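Local atomic coordinates of tRNA uridine(34) acetyltransferase (PDB entry 6IA8), a protein that forms 5-carboxymethyluridine at the wobble position 34 of tRNAs from acetyl-CoA, with the help of S-adenosyl-L-methionine and a [4Fe-4S] cluster. Residues V62-V67 / K134-I139; V318-K323 / E355-Y360. All blocks are in the same frame, centred on the assembly; numbering follows the deposited sequence.

Contact 1: V62-V67 / K134-I139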
loop_
_atom_site.group_PDB
_atom_site.type_symbol
_atom_site.label_atom_id
_atom_site.label_comp_id
_atom_site.label_asym_id
_atom_site.label_seq_id
_atom_site.Cartn_x
_atom_site.Cartn_y
_atom_site.Cartn_z
ATOM N N VAL A 62 12.010 6.921 3.111
ATOM C CA VAL A 62 11.617 5.620 3.650
ATOM C C VAL A 62 12.245 4.541 2.775
ATOM O O VAL A 62 12.038 4.524 1.554
ATOM C CB VAL A 62 10.089 5.462 3.705
ATOM C CG1 VAL A 62 9.720 4.080 4.213
ATOM C CG2 VAL A 62 9.469 6.542 4.583
ATOM N N ALA A 63 13.008 3.644 3.394
ATOM C CA ALA A 63 13.650 2.550 2.688
ATOM C C ALA A 63 12.692 1.373 2.604
ATOM O O ALA A 63 12.152 0.925 3.619
ATOM C CB ALA A 63 14.926 2.127 3.405
ATOM N N VAL A 64 12.505 0.851 1.403
ATOM C CA VAL A 64 11.648 -0.314 1.202
ATOM C C VAL A 64 12.518 -1.559 1.267
ATOM O O VAL A 64 13.476 -1.696 0.501
ATOM C CB VAL A 64 10.902 -0.243 -0.137
ATOM C CG1 VAL A 64 10.121 -1.525 -0.338
ATOM C CG2 VAL A 64 9.961 0.971 -0.170
ATOM N N VAL A 65 12.202 -2.454 2.190
ATOM C CA VAL A 65 12.953 -3.684 2.401
ATOM C C VAL A 65 11.972 -4.814 2.125
ATOM O O VAL A 65 11.122 -5.128 2.963
ATOM C CB VAL A 65 13.523 -3.775 3.821
ATOM C CG1 VAL A 65 14.133 -5.131 4.104
ATOM C CG2 VAL A 65 14.554 -2.652 4.089
ATOM N N ALA A 66 12.091 -5.429 0.956
ATOM C CA ALA A 66 11.221 -6.516 0.538
ATOM C C ALA A 66 11.948 -7.839 0.728
ATOM O O ALA A 66 13.049 -8.016 0.211
ATOM C CB ALA A 66 10.831 -6.349 -0.930
ATOM N N VAL A 67 11.324 -8.770 1.446
ATOM C CA VAL A 67 11.942 -10.053 1.765
ATOM C C VAL A 67 10.998 -11.192 1.408
ATOM O O VAL A 67 9.779 -11.028 1.358
ATOM C CB VAL A 67 12.330 -10.154 3.254
ATOM C CG1 VAL A 67 13.328 -9.045 3.625
ATOM C CG2 VAL A 67 11.121 -10.077 4.115
ATOM N N LYS A 134 14.112 4.875 8.544
ATOM C CA LYS A 134 12.713 4.481 8.425
ATOM C C LYS A 134 12.594 3.382 7.375
ATOM O O LYS A 134 13.001 3.570 6.218
ATOM C CB LYS A 134 11.835 5.677 8.020
ATOM C CG LYS A 134 11.856 6.835 8.968
ATOM C CD LYS A 134 10.826 7.896 8.532
ATOM C CE LYS A 134 10.975 9.189 9.311
ATOM N NZ LYS A 134 12.164 9.966 8.868
ATOM N N ILE A 135 12.006 2.251 7.759
ATOM C CA ILE A 135 11.935 1.086 6.888
ATOM C C ILE A 135 10.488 0.639 6.718
ATOM O O ILE A 135 9.763 0.461 7.700
ATOM C CB ILE A 135 12.798 -0.063 7.445
ATOM C CG1 ILE A 135 14.302 0.287 7.289
ATOM C CG2 ILE A 135 12.468 -1.375 6.719
ATOM C CD1 ILE A 135 15.215 -0.677 7.985
ATOM N N GLU A 136 10.087 0.424 5.475
ATOM C CA GLU A 136 8.855 -0.279 5.143
ATOM C C GLU A 136 9.253 -1.712 4.813
ATOM O O GLU A 136 9.972 -1.946 3.838
ATOM C CB GLU A 136 8.141 0.357 3.949
ATOM C CG GLU A 136 6.987 -0.509 3.419
ATOM C CD GLU A 136 6.348 0.031 2.122
ATOM O OE1 GLU A 136 6.939 0.907 1.474
ATOM O OE2 GLU A 136 5.255 -0.436 1.765
ATOM N N LEU A 137 8.789 -2.655 5.624
ATOM C CA LEU A 137 9.080 -4.069 5.459
ATOM C C LEU A 137 7.934 -4.701 4.690
ATOM O O LEU A 137 6.765 -4.525 5.054
ATOM C CB LEU A 137 9.230 -4.738 6.812
ATOM C CG LEU A 137 9.568 -6.223 6.800
ATOM C CD1 LEU A 137 10.903 -6.466 6.154
ATOM C CD2 LEU A 137 9.523 -6.709 8.255
ATOM N N ILE A 138 8.268 -5.381 3.601
ATOM C CA ILE A 138 7.278 -6.002 2.729
ATOM C C ILE A 138 7.542 -7.495 2.727
ATOM O O ILE A 138 8.631 -7.928 2.328
ATOM C CB ILE A 138 7.336 -5.465 1.293
ATOM C CG1 ILE A 138 7.162 -3.946 1.265
ATOM C CG2 ILE A 138 6.217 -6.107 0.447
ATOM C CD1 ILE A 138 7.159 -3.364 -0.133
ATOM N N ILE A 139 6.539 -8.277 3.119
ATOM C CA ILE A 139 6.634 -9.734 3.171
ATOM C C ILE A 139 6.036 -10.285 1.886
ATOM O O ILE A 139 4.823 -10.212 1.666
ATOM C CB ILE A 139 5.918 -10.312 4.397
ATOM C CG1 ILE A 139 6.369 -9.594 5.680
ATOM C CG2 ILE A 139 6.159 -11.831 4.483
ATOM C CD1 ILE A 139 7.849 -9.654 5.971
#
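Ala63 to Val67 pair in parallel register with Ile135 to Ile139, joined by five backbone hydrogen bonds while the strand axes, 4.6 Å apart at closest, cross at -27°. Ala63 and Val65 turn both N and O to the second strand, Val67 its N: Val65 N donates to Glu136 O at 2.8 Å, almost perfectly straight, and Val65 O receives Ile138 N at 2.9 Å. Ala63 does the same between Lys134 O and Glu136 N, and Val67 N closes the series on Ile138 O. Lys134, at the beginning of its strand, probably binds acetyl-CoA, as in related enzymes.

The two faces differ in chemistry. On one, Ala63, Val65 and Val67 stand beside Ile135, Leu137 and Ile139, all buried. Val65 is forked over its neighbours: CG2 meets Ile135 CG2 at 3.6 Å, whereas CG1, anti to the backbone N (chi1 172°), is directed to Leu137 CD1. Val67 and Ile139 run alongside each other, with Val67 CG2 and Ile139 CD1 3.8 Å apart. The other face is more open. There Val64 CG1 presses on Ile138 CD1 at 3.5 Å, tight for two methyls, and Val64 CG2 lies 3.4 Å from Glu136 OE1. The extended Glu136 chain follows Val64 in the same direction, and its OE2 forms a salt bridge with Arg212.

This is the start of the parallel sheet of the radical SAM core, with 63-68 as an outermost strand. Helix 114-127 covers Ala63, Val67 and Ile135, helix 149-164 covers Leu137 and Ile139, and strand 184-192 bonds the far edge of 134-140 through Ile135 and Leu137.

Contact 2: V318-K323 / E355-Y360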
loop_
_atom_site.group_PDB
_atom_site.type_symbol
_atom_site.label_atom_id
_atom_site.label_comp_id
_atom_site.label_asym_id
_atom_site.label_seq_id
_atom_site.Cartn_x
_atom_site.Cartn_y
_atom_site.Cartn_z
ATOM N N VAL A 318 -5.446 0.408 -21.471
ATOM C CA VAL A 318 -6.177 0.086 -20.244
ATOM C C VAL A 318 -5.604 0.850 -19.047
ATOM O O VAL A 318 -6.345 1.415 -18.230
ATOM C CB VAL A 318 -6.155 -1.434 -20.002
ATOM C CG1 VAL A 318 -6.790 -1.769 -18.666
ATOM C CG2 VAL A 318 -6.899 -2.135 -21.134
ATOM N N ILE A 319 -4.282 0.868 -18.909
ATOM C CA ILE A 319 -3.705 1.484 -17.718
ATOM C C ILE A 319 -3.892 2.992 -17.771
ATOM O O ILE A 319 -4.118 3.644 -16.743
ATOM C CB ILE A 319 -2.224 1.088 -17.568
ATOM C CG1 ILE A 319 -2.110 -0.429 -17.291
ATOM C CG2 ILE A 319 -1.589 1.869 -16.430
ATOM C CD1 ILE A 319 -0.685 -0.948 -17.332
ATOM N N SER A 320 -3.812 3.568 -18.970
ATOM C CA SER A 320 -4.048 5.006 -19.110
ATOM C C SER A 320 -5.476 5.376 -18.716
ATOM O O SER A 320 -5.711 6.347 -17.975
ATOM C CB SER A 320 -3.762 5.433 -20.547
ATOM O OG SER A 320 -2.367 5.386 -20.825
ATOM N N TYR A 321 -6.446 4.576 -19.154
ATOM C CA TYR A 321 -7.812 4.769 -18.688
ATOM C C TYR A 321 -7.883 4.681 -17.170
ATOM O O TYR A 321 -8.459 5.551 -16.507
ATOM C CB TYR A 321 -8.752 3.736 -19.327
ATOM C CG TYR A 321 -10.153 3.833 -18.773
ATOM C CD1 TYR A 321 -11.030 4.827 -19.211
ATOM C CD2 TYR A 321 -10.571 2.992 -17.754
ATOM C CE1 TYR A 321 -12.303 4.946 -18.679
ATOM C CE2 TYR A 321 -11.831 3.110 -17.211
ATOM C CZ TYR A 321 -12.691 4.081 -17.669
ATOM O OH TYR A 321 -13.937 4.178 -17.097
ATOM N N ALA A 322 -7.349 3.603 -16.600
ATOM C CA ALA A 322 -7.432 3.419 -15.159
ATOM C C ALA A 322 -6.877 4.624 -14.415
ATOM O O ALA A 322 -7.508 5.119 -13.475
ATOM C CB ALA A 322 -6.693 2.153 -14.736
ATOM N N LYS A 323 -5.695 5.116 -14.817
ATOM C CA LYS A 323 -5.146 6.282 -14.134
ATOM C C LYS A 323 -6.004 7.526 -14.332
ATOM O O LYS A 323 -6.052 8.393 -13.452
ATOM C CB LYS A 323 -3.728 6.541 -14.619
ATOM C CG LYS A 323 -2.718 5.483 -14.102
ATOM C CD LYS A 323 -1.280 5.911 -14.427
ATOM C CE LYS A 323 -0.441 5.950 -13.149
ATOM N NZ LYS A 323 0.979 6.315 -13.399
ATOM N N GLU A 355 6.448 4.851 -18.360
ATOM C CA GLU A 355 6.764 6.017 -19.174
ATOM C C GLU A 355 5.889 6.049 -20.419
ATOM O O GLU A 355 5.461 7.122 -20.861
ATOM C CB GLU A 355 8.252 6.004 -19.567
ATOM C CG GLU A 355 8.709 7.268 -20.276
ATOM C CD GLU A 355 10.084 7.117 -20.914
ATOM O OE1 GLU A 355 10.602 5.979 -20.959
ATOM O OE2 GLU A 355 10.647 8.135 -21.370
ATOM N N LEU A 356 5.618 4.877 -21.003
ATOM C CA LEU A 356 4.780 4.827 -22.193
ATOM C C LEU A 356 3.364 5.275 -21.862
ATOM O O LEU A 356 2.719 5.970 -22.658
ATOM C CB LEU A 356 4.790 3.409 -22.770
ATOM C CG LEU A 356 6.179 2.851 -23.106
ATOM C CD1 LEU A 356 6.070 1.403 -23.552
ATOM C CD2 LEU A 356 6.829 3.690 -24.178
ATOM N N VAL A 357 2.873 4.885 -20.681
ATOM C CA VAL A 357 1.548 5.297 -20.240
ATOM C C VAL A 357 1.506 6.801 -20.064
ATOM O O VAL A 357 0.561 7.459 -20.499
ATOM C CB VAL A 357 1.168 4.582 -18.932
ATOM C CG1 VAL A 357 -0.033 5.249 -18.294
ATOM C CG2 VAL A 357 0.916 3.105 -19.195
ATOM N N TYR A 358 2.529 7.363 -19.408
ATOM C CA TYR A 358 2.606 8.810 -19.215
ATOM C C TYR A 358 2.528 9.550 -20.552
ATOM O O TYR A 358 1.749 10.499 -20.715
ATOM C CB TYR A 358 3.903 9.150 -18.465
ATOM C CG TYR A 358 4.104 10.627 -18.183
ATOM C CD1 TYR A 358 3.565 11.218 -17.043
ATOM C CD2 TYR A 358 4.854 11.424 -19.039
ATOM C CE1 TYR A 358 3.752 12.568 -16.777
ATOM C CE2 TYR A 358 5.045 12.771 -18.781
ATOM C CZ TYR A 358 4.495 13.335 -17.654
ATOM O OH TYR A 358 4.691 14.672 -17.403
ATOM N N LYS A 359 3.338 9.135 -21.527
ATOM C CA LYS A 359 3.352 9.834 -22.809
ATOM C C LYS A 359 2.034 9.656 -23.560
ATOM O O LYS A 359 1.573 10.567 -24.269
ATOM C CB LYS A 359 4.524 9.334 -23.643
ATOM C CG LYS A 359 5.886 9.733 -23.076
ATOM C CD LYS A 359 7.020 9.321 -24.019
ATOM C CE LYS A 359 8.369 9.774 -23.470
ATOM N NZ LYS A 359 9.500 9.360 -24.347
ATOM N N TYR A 360 1.419 8.481 -23.423
ATOM C CA TYR A 360 0.109 8.273 -24.030
ATOM C C TYR A 360 -0.922 9.227 -23.433
ATOM O O TYR A 360 -1.698 9.861 -24.154
ATOM C CB TYR A 360 -0.322 6.823 -23.844
ATOM C CG TYR A 360 -1.625 6.467 -24.525
ATOM C CD1 TYR A 360 -1.649 6.081 -25.850
ATOM C CD2 TYR A 360 -2.834 6.493 -23.831
ATOM C CE1 TYR A 360 -2.828 5.725 -26.465
ATOM C CE2 TYR A 360 -4.014 6.143 -24.445
ATOM C CZ TYR A 360 -4.006 5.768 -25.766
ATOM O OH TYR A 360 -5.187 5.438 -26.389
#
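Ser320 and Val357 mark the crossing of two helices, 312-325 and 353-364, in the radical SAM C-terminal domain, a buried helix-helix contact remote from the cluster and acetyl-CoA sites. The short segments 318-323 and 355-360 pass at -66° with axes 9.4 Å apart, and their backbones come nearest where Ser320 CA lies 5.7 Å from Val357 CA.

Val357 divides its two methyls between different partners. With CG1 anti to the backbone N (chi1 166°), that methyl is carried to Ser320 OG at 3.4 Å and also meets the aliphatic part of Lys323, at CD. The other methyl, Val357 CG2, touches Ile319 CG2 at 3.9 Å, the two side chains crossing at about a right angle. Ile319 is further packed by Leu353 of the second helix and by Pro289 and Ile335 from loops.

Tyr360, one turn after Val357, brings CD2 and CE2 of its ring to Ser320 CB and OG. The Tyr360 side chain also touches Ile316 and Glu317 of helix 312-325. Replacing Tyr360 by an alanine would probably open a gap beside Ser320 and take away the cover that the side chain gives to Ile316.

Ser320 OG finds its hydrogen-bond partner in its own helix, at the carbonyl O of Ile316, one turn earlier. That same hydroxyl oxygen approaches the tyrosine ring obliquely, with Ser320 OG 3.2 Å from Tyr360 CD2.

How the contacts relate
The pair illustrates how one chain uses two kinds of contact. Contact 1 is continuous: neighbouring strands share main-chain bonds along their length and bury 561 Å², with one face in the core and the other partly open. Contact 2 is local, a buried helix crossing of 206 Å² that rests on side-chain packing between the two segments, its serine hydroxyl being satisfied within its own helix. No secondary-structure element is common to both. Strands 63-68 and 134-140 begin the radical SAM sheet, whereas helices 312-325 and 353-364 belong to the radical SAM C-terminal domain; the contact centres are about 27 Å apart, and the nearest atoms about 17 Å.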